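Local structure of Blr6230 protein (Bradyrhizobium diazoefficiens USDA 110, 5NGG) at residues 47-51 with 83-89; 110-114 with 148-153. The protein is a subclass B3 metallo-beta-lactamase that probably uses zinc ions to hydrolyse the beta-lactam ring of antibiotics. One frame throughout, in Å; residues are numbered along the deposited sequence.

Interaction 1. Residues 47-51 with 83-89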
loop_
_atom_site.group_PDB
_atom_site.type_symbol
_atom_site.label_atom_id
_atom_site.label_comp_id
_atom_site.label_asym_id
_atom_site.label_seq_id
_atom_site.Cartn_x
_atom_site.Cartn_y
_atom_site.Cartn_z
ATOM N N ILE A 47 -6.631 0.061 -13.988
ATOM C CA ILE A 47 -5.898 -0.455 -12.828
ATOM C C ILE A 47 -5.645 -1.952 -13.032
ATOM O O ILE A 47 -6.600 -2.727 -13.196
ATOM C CB ILE A 47 -6.638 -0.227 -11.501
ATOM C CG1 ILE A 47 -6.913 1.254 -11.251
ATOM C CG2 ILE A 47 -5.837 -0.841 -10.353
ATOM C CD1 ILE A 47 -7.808 1.533 -10.076
ATOM N N TYR A 48 -4.365 -2.327 -12.964
ATOM C CA TYR A 48 -3.924 -3.700 -13.218
ATOM C C TYR A 48 -3.154 -4.202 -11.988
ATOM O O TYR A 48 -2.304 -3.484 -11.445
ATOM C CB TYR A 48 -2.995 -3.783 -14.443
ATOM C CG TYR A 48 -3.652 -3.343 -15.735
ATOM C CD1 TYR A 48 -3.873 -1.997 -16.010
ATOM C CD2 TYR A 48 -4.101 -4.283 -16.669
ATOM C CE1 TYR A 48 -4.517 -1.593 -17.171
ATOM C CE2 TYR A 48 -4.732 -3.883 -17.841
ATOM C CZ TYR A 48 -4.934 -2.545 -18.087
ATOM O OH TYR A 48 -5.581 -2.142 -19.242
ATOM N N TYR A 49 -3.437 -5.435 -11.569
ATOM C CA TYR A 49 -2.723 -6.075 -10.453
ATOM C C TYR A 49 -1.491 -6.778 -10.994
ATOM O O TYR A 49 -1.612 -7.588 -11.911
ATOM C CB TYR A 49 -3.652 -7.092 -9.766
ATOM C CG TYR A 49 -3.083 -7.665 -8.492
ATOM C CD1 TYR A 49 -2.193 -8.744 -8.511
ATOM C CD2 TYR A 49 -3.420 -7.136 -7.264
ATOM C CE1 TYR A 49 -1.642 -9.268 -7.342
ATOM C CE2 TYR A 49 -2.879 -7.667 -6.083
ATOM C CZ TYR A 49 -1.985 -8.716 -6.116
ATOM O OH TYR A 49 -1.495 -9.162 -4.913
ATOM N N VAL A 50 -0.308 -6.476 -10.438
ATOM C CA VAL A 50 0.976 -7.074 -10.841
ATOM C C VAL A 50 1.788 -7.551 -9.630
ATOM O O VAL A 50 3.005 -7.766 -9.728
ATOM C CB VAL A 50 1.819 -6.129 -11.736
ATOM C CG1 VAL A 50 1.107 -5.845 -13.048
ATOM C CG2 VAL A 50 2.137 -4.828 -11.019
ATOM N N GLY A 51 1.124 -7.726 -8.482
ATOM C CA GLY A 51 1.816 -8.126 -7.249
ATOM C C GLY A 51 2.000 -9.631 -7.120
ATOM O O GLY A 51 1.937 -10.407 -8.085
ATOM N N ASN A 83 5.829 -9.567 -14.167
ATOM C CA ASN A 83 4.366 -9.447 -14.218
ATOM C C ASN A 83 3.899 -8.281 -15.100
ATOM O O ASN A 83 2.899 -8.396 -15.816
ATOM C CB ASN A 83 3.815 -9.288 -12.807
ATOM C CG ASN A 83 3.921 -10.555 -12.005
ATOM O OD1 ASN A 83 4.100 -11.657 -12.563
ATOM N ND2 ASN A 83 3.827 -10.415 -10.695
ATOM N N ILE A 84 4.601 -7.158 -15.002
ATOM C CA ILE A 84 4.320 -5.985 -15.841
ATOM C C ILE A 84 4.418 -6.380 -17.306
ATOM O O ILE A 84 3.532 -6.069 -18.111
ATOM C CB ILE A 84 5.259 -4.812 -15.451
ATOM C CG1 ILE A 84 4.874 -4.312 -14.046
ATOM C CG2 ILE A 84 5.198 -3.669 -16.464
ATOM C CD1 ILE A 84 5.851 -3.346 -13.420
ATOM N N ALA A 85 5.500 -7.072 -17.653
ATOM C CA ALA A 85 5.707 -7.484 -19.037
ATOM C C ALA A 85 4.671 -8.514 -19.499
ATOM O O ALA A 85 4.248 -8.501 -20.679
ATOM C CB ALA A 85 7.109 -8.032 -19.197
ATOM N N LYS A 86 4.246 -9.395 -18.586
ATOM C CA LYS A 86 3.207 -10.395 -18.903
ATOM C C LYS A 86 1.899 -9.756 -19.398
ATOM O O LYS A 86 1.178 -10.353 -20.212
ATOM C CB LYS A 86 2.874 -11.305 -17.711
ATOM C CG LYS A 86 3.885 -12.391 -17.400
ATOM C CD LYS A 86 3.508 -13.162 -16.133
ATOM C CE LYS A 86 4.600 -14.135 -15.729
ATOM N N LEU A 87 1.584 -8.572 -18.888
ATOM C CA LEU A 87 0.408 -7.846 -19.328
ATOM C C LEU A 87 0.618 -7.061 -20.627
ATOM O O LEU A 87 -0.334 -6.485 -21.140
ATOM C CB LEU A 87 -0.080 -6.914 -18.227
ATOM C CG LEU A 87 -0.587 -7.600 -16.966
ATOM C CD1 LEU A 87 -0.950 -6.523 -15.978
ATOM C CD2 LEU A 87 -1.771 -8.524 -17.202
ATOM N N GLY A 88 1.839 -7.033 -21.161
ATOM C CA GLY A 88 2.142 -6.267 -22.377
ATOM C C GLY A 88 2.637 -4.854 -22.145
ATOM O O GLY A 88 2.793 -4.086 -23.107
ATOM N N PHE A 89 2.884 -4.507 -20.881
ATOM C CA PHE A 89 3.483 -3.222 -20.544
ATOM C C PHE A 89 5.000 -3.279 -20.626
ATOM O O PHE A 89 5.592 -4.356 -20.546
ATOM C CB PHE A 89 3.134 -2.828 -19.113
ATOM C CG PHE A 89 1.683 -2.547 -18.887
ATOM C CD1 PHE A 89 1.055 -1.491 -19.530
ATOM C CD2 PHE A 89 0.954 -3.308 -17.971
ATOM C CE1 PHE A 89 -0.278 -1.226 -19.295
ATOM C CE2 PHE A 89 -0.380 -3.059 -17.733
ATOM C CZ PHE A 89 -1.007 -2.027 -18.406
HETATM O O HOH W 1 3.445 -12.649 -8.865
#
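With CG anti to its own carbonyl carbon (chi1 -62°), Tyr48 sends its ring across the gap, and Phe89, turned the same way about its first torsion, sends its own to meet it in a T-shaped pair. Phe89 is the edge and Tyr48 the face: Phe89 CZ stands over the centre of the tyrosine ring, 3.7 Å from Tyr48 CD1, and the planes are 85° apart. Beside the rings, one methyl of Leu87 fills the angle between the Tyr48 and Val50 side chains. Its CD1 lies 3.7 Å from Tyr48 CB and 3.6 Å from Val50 CG1, while the other valine methyl, CG2, meets Ile84 CG1. Branched aliphatic residues suit this seam, where short methyl arms meet between the end of a strand and the last turn of a helix. The contact lays the end of helix 77-86 against strand 47-49 of the seven-stranded sheet, part of the alpha-beta/beta-alpha sandwich of metallo-beta-lactamases; Val59 on the neighbouring strand also touches Ile84 and Phe89. A Schellman motif closes the helix, and Gly88, at positive phi, turns the chain so that Phe89 can fold back over the sheet. At the other end of the contact the Asn83 amide takes over from the apolar groups. Its ND2 gives Val50 O a nearly straight bond of 2.9 Å (167°), approaching from above the carbonyl plane, and also donates to a water that in turn bonds Gly51 O.

Interaction 2. Residues 110-114 with 148-153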
loop_
_atom_site.group_PDB
_atom_site.type_symbol
_atom_site.label_atom_id
_atom_site.label_comp_id
_atom_site.label_asym_id
_atom_site.label_seq_id
_atom_site.Cartn_x
_atom_site.Cartn_y
_atom_site.Cartn_z
ATOM N N PHE A 110 11.865 0.178 -5.156
ATOM C CA PHE A 110 11.838 1.573 -5.592
ATOM C C PHE A 110 13.173 2.073 -6.158
ATOM O O PHE A 110 13.195 2.699 -7.223
ATOM C CB PHE A 110 11.421 2.512 -4.454
ATOM C CG PHE A 110 9.946 2.476 -4.086
ATOM C CD1 PHE A 110 8.978 1.872 -4.860
ATOM C CD2 PHE A 110 9.527 3.134 -2.940
ATOM C CE1 PHE A 110 7.637 1.908 -4.486
ATOM C CE2 PHE A 110 8.197 3.179 -2.582
ATOM C CZ PHE A 110 7.250 2.576 -3.360
ATOM N N ALA A 111 14.273 1.861 -5.433
ATOM C CA ALA A 111 15.550 2.376 -5.912
ATOM C C ALA A 111 15.897 1.802 -7.286
ATOM O O ALA A 111 16.369 2.524 -8.200
ATOM C CB ALA A 111 16.643 2.085 -4.903
ATOM N N GLU A 112 15.649 0.503 -7.449
ATOM C CA GLU A 112 15.965 -0.177 -8.697
ATOM C C GLU A 112 15.120 0.344 -9.848
ATOM O O GLU A 112 15.637 0.670 -10.933
ATOM C CB GLU A 112 15.771 -1.674 -8.545
ATOM C CG GLU A 112 16.002 -2.456 -9.820
ATOM C CD GLU A 112 16.073 -3.943 -9.621
ATOM O OE1 GLU A 112 16.431 -4.403 -8.515
ATOM O OE2 GLU A 112 15.826 -4.673 -10.601
ATOM N N ILE A 113 13.811 0.398 -9.635
ATOM C CA ILE A 113 12.931 0.820 -10.716
ATOM C C ILE A 113 13.148 2.305 -11.043
ATOM O O ILE A 113 13.133 2.681 -12.214
ATOM C CB ILE A 113 11.458 0.432 -10.449
ATOM C CG1 ILE A 113 11.329 -1.096 -10.572
ATOM C CG2 ILE A 113 10.512 1.113 -11.438
ATOM C CD1 ILE A 113 10.046 -1.692 -10.038
ATOM N N LYS A 114 13.341 3.156 -10.029
ATOM C CA LYS A 114 13.592 4.562 -10.283
ATOM C C LYS A 114 14.850 4.764 -11.140
ATOM O O LYS A 114 14.855 5.573 -12.073
ATOM C CB LYS A 114 13.694 5.309 -8.959
ATOM C CG LYS A 114 13.937 6.790 -9.114
ATOM C CD LYS A 114 13.676 7.524 -7.821
ATOM C CE LYS A 114 13.851 9.003 -8.050
ATOM N NZ LYS A 114 13.996 9.741 -6.773
ATOM N N PRO A 148 16.676 -0.727 0.075
ATOM C CA PRO A 148 17.561 0.239 -0.616
ATOM C C PRO A 148 16.981 1.650 -0.595
ATOM O O PRO A 148 15.861 1.873 -1.022
ATOM C CB PRO A 148 17.666 -0.330 -2.034
ATOM C CG PRO A 148 17.368 -1.788 -1.883
ATOM C CD PRO A 148 16.299 -1.836 -0.822
ATOM N N ALA A 149 17.755 2.586 -0.058
ATOM C CA ALA A 149 17.290 3.958 0.149
ATOM C C ALA A 149 16.982 4.619 -1.190
ATOM O O ALA A 149 17.659 4.391 -2.198
ATOM C CB ALA A 149 18.320 4.761 0.938
ATOM N N VAL A 150 15.958 5.464 -1.180
ATOM C CA VAL A 150 15.490 6.107 -2.402
ATOM C C VAL A 150 15.068 7.539 -2.102
ATOM O O VAL A 150 14.428 7.800 -1.060
ATOM C CB VAL A 150 14.324 5.255 -3.014
ATOM C CG1 VAL A 150 13.133 5.122 -2.064
ATOM C CG2 VAL A 150 13.926 5.743 -4.388
ATOM N N LYS A 151 15.390 8.449 -3.024
ATOM C CA LYS A 151 15.022 9.851 -2.870
ATOM C C LYS A 151 13.572 10.097 -3.274
ATOM O O LYS A 151 13.077 9.538 -4.262
ATOM C CB LYS A 151 15.966 10.736 -3.674
ATOM C CG LYS A 151 17.384 10.643 -3.143
ATOM C CD LYS A 151 18.322 11.640 -3.786
ATOM C CE LYS A 151 19.577 11.800 -2.947
ATOM N NZ LYS A 151 19.363 12.682 -1.764
ATOM N N VAL A 152 12.905 10.945 -2.498
ATOM C CA VAL A 152 11.532 11.312 -2.764
ATOM C C VAL A 152 11.557 12.593 -3.600
ATOM O O VAL A 152 12.140 13.610 -3.197
ATOM C CB VAL A 152 10.755 11.521 -1.450
ATOM C CG1 VAL A 152 9.359 12.074 -1.715
ATOM C CG2 VAL A 152 10.681 10.219 -0.665
ATOM N N ASP A 153 10.907 12.555 -4.754
ATOM C CA ASP A 153 10.844 13.713 -5.651
ATOM C C ASP A 153 9.723 14.688 -5.301
ATOM O O ASP A 153 9.852 15.890 -5.552
ATOM C CB ASP A 153 10.745 13.253 -7.088
ATOM C CG ASP A 153 11.933 12.431 -7.491
ATOM O OD1 ASP A 153 12.999 13.028 -7.707
ATOM O OD2 ASP A 153 11.818 11.188 -7.567
HETATM O O HOH W 2 14.214 0.519 -2.837
#
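Lys114 reaches across Val150 toward Lys151 O and the carboxylate of Asp153. Its CG leaves CB anti to the backbone N (chi1 -179°), and the remaining torsions keep the chain extended. CD passes 3.9 Å from Val150 CG2, CE comes close to Asp153 OD2, and in the conformer described here NZ ends between two oxygens: Lys151 O at 2.7 Å, approached from above the carbonyl plane, and Asp153 OD2, also at 2.7 Å, met on the syn side of the carboxylate and tilted 31° from its plane. Lysine suits the place because its long methylene chain can pass a valine before the charge is needed. Nearer the start of helix 110-117, the other methyl of Val150, CG1, packs on Phe110 CB, while the small Ala111 lets the chain come near, its CB 3.9 Å from Pro148 CB. A water bridges the gap, accepting from Ala111 N and donating to Pro148 O. The contact joins the chain leading into edge strand 154-156 to helix 110-117. Asp153 OD2 also accepts from Leu121 N on strand 120-124, so in this conformer a single carboxylate oxygen ties the lysine to the sheet, and the paired charges would be expected to keep both groups ionised.

Overall arrangement
Interactions 1 and 2 lie at different parts of the seven-stranded sheet: interaction 1 is toward the edge strand 41-44, and interaction 2 toward the other edge, strand 154-156. Their centres are 20 Å apart and their nearest atoms about 6 Å, without touching. A salt bridge from Lys81, on the same helix as Asn83, to Glu112 joins the two helices between them. Both contacts stand back from the bound zinc: the side chains of Tyr49 and Phe110 are each about 11 Å from a zinc ion. The side chain of Tyr49 is about 7 Å from that of the zinc ligand His242, and the side chain of Phe110 about 6 Å from that of His106.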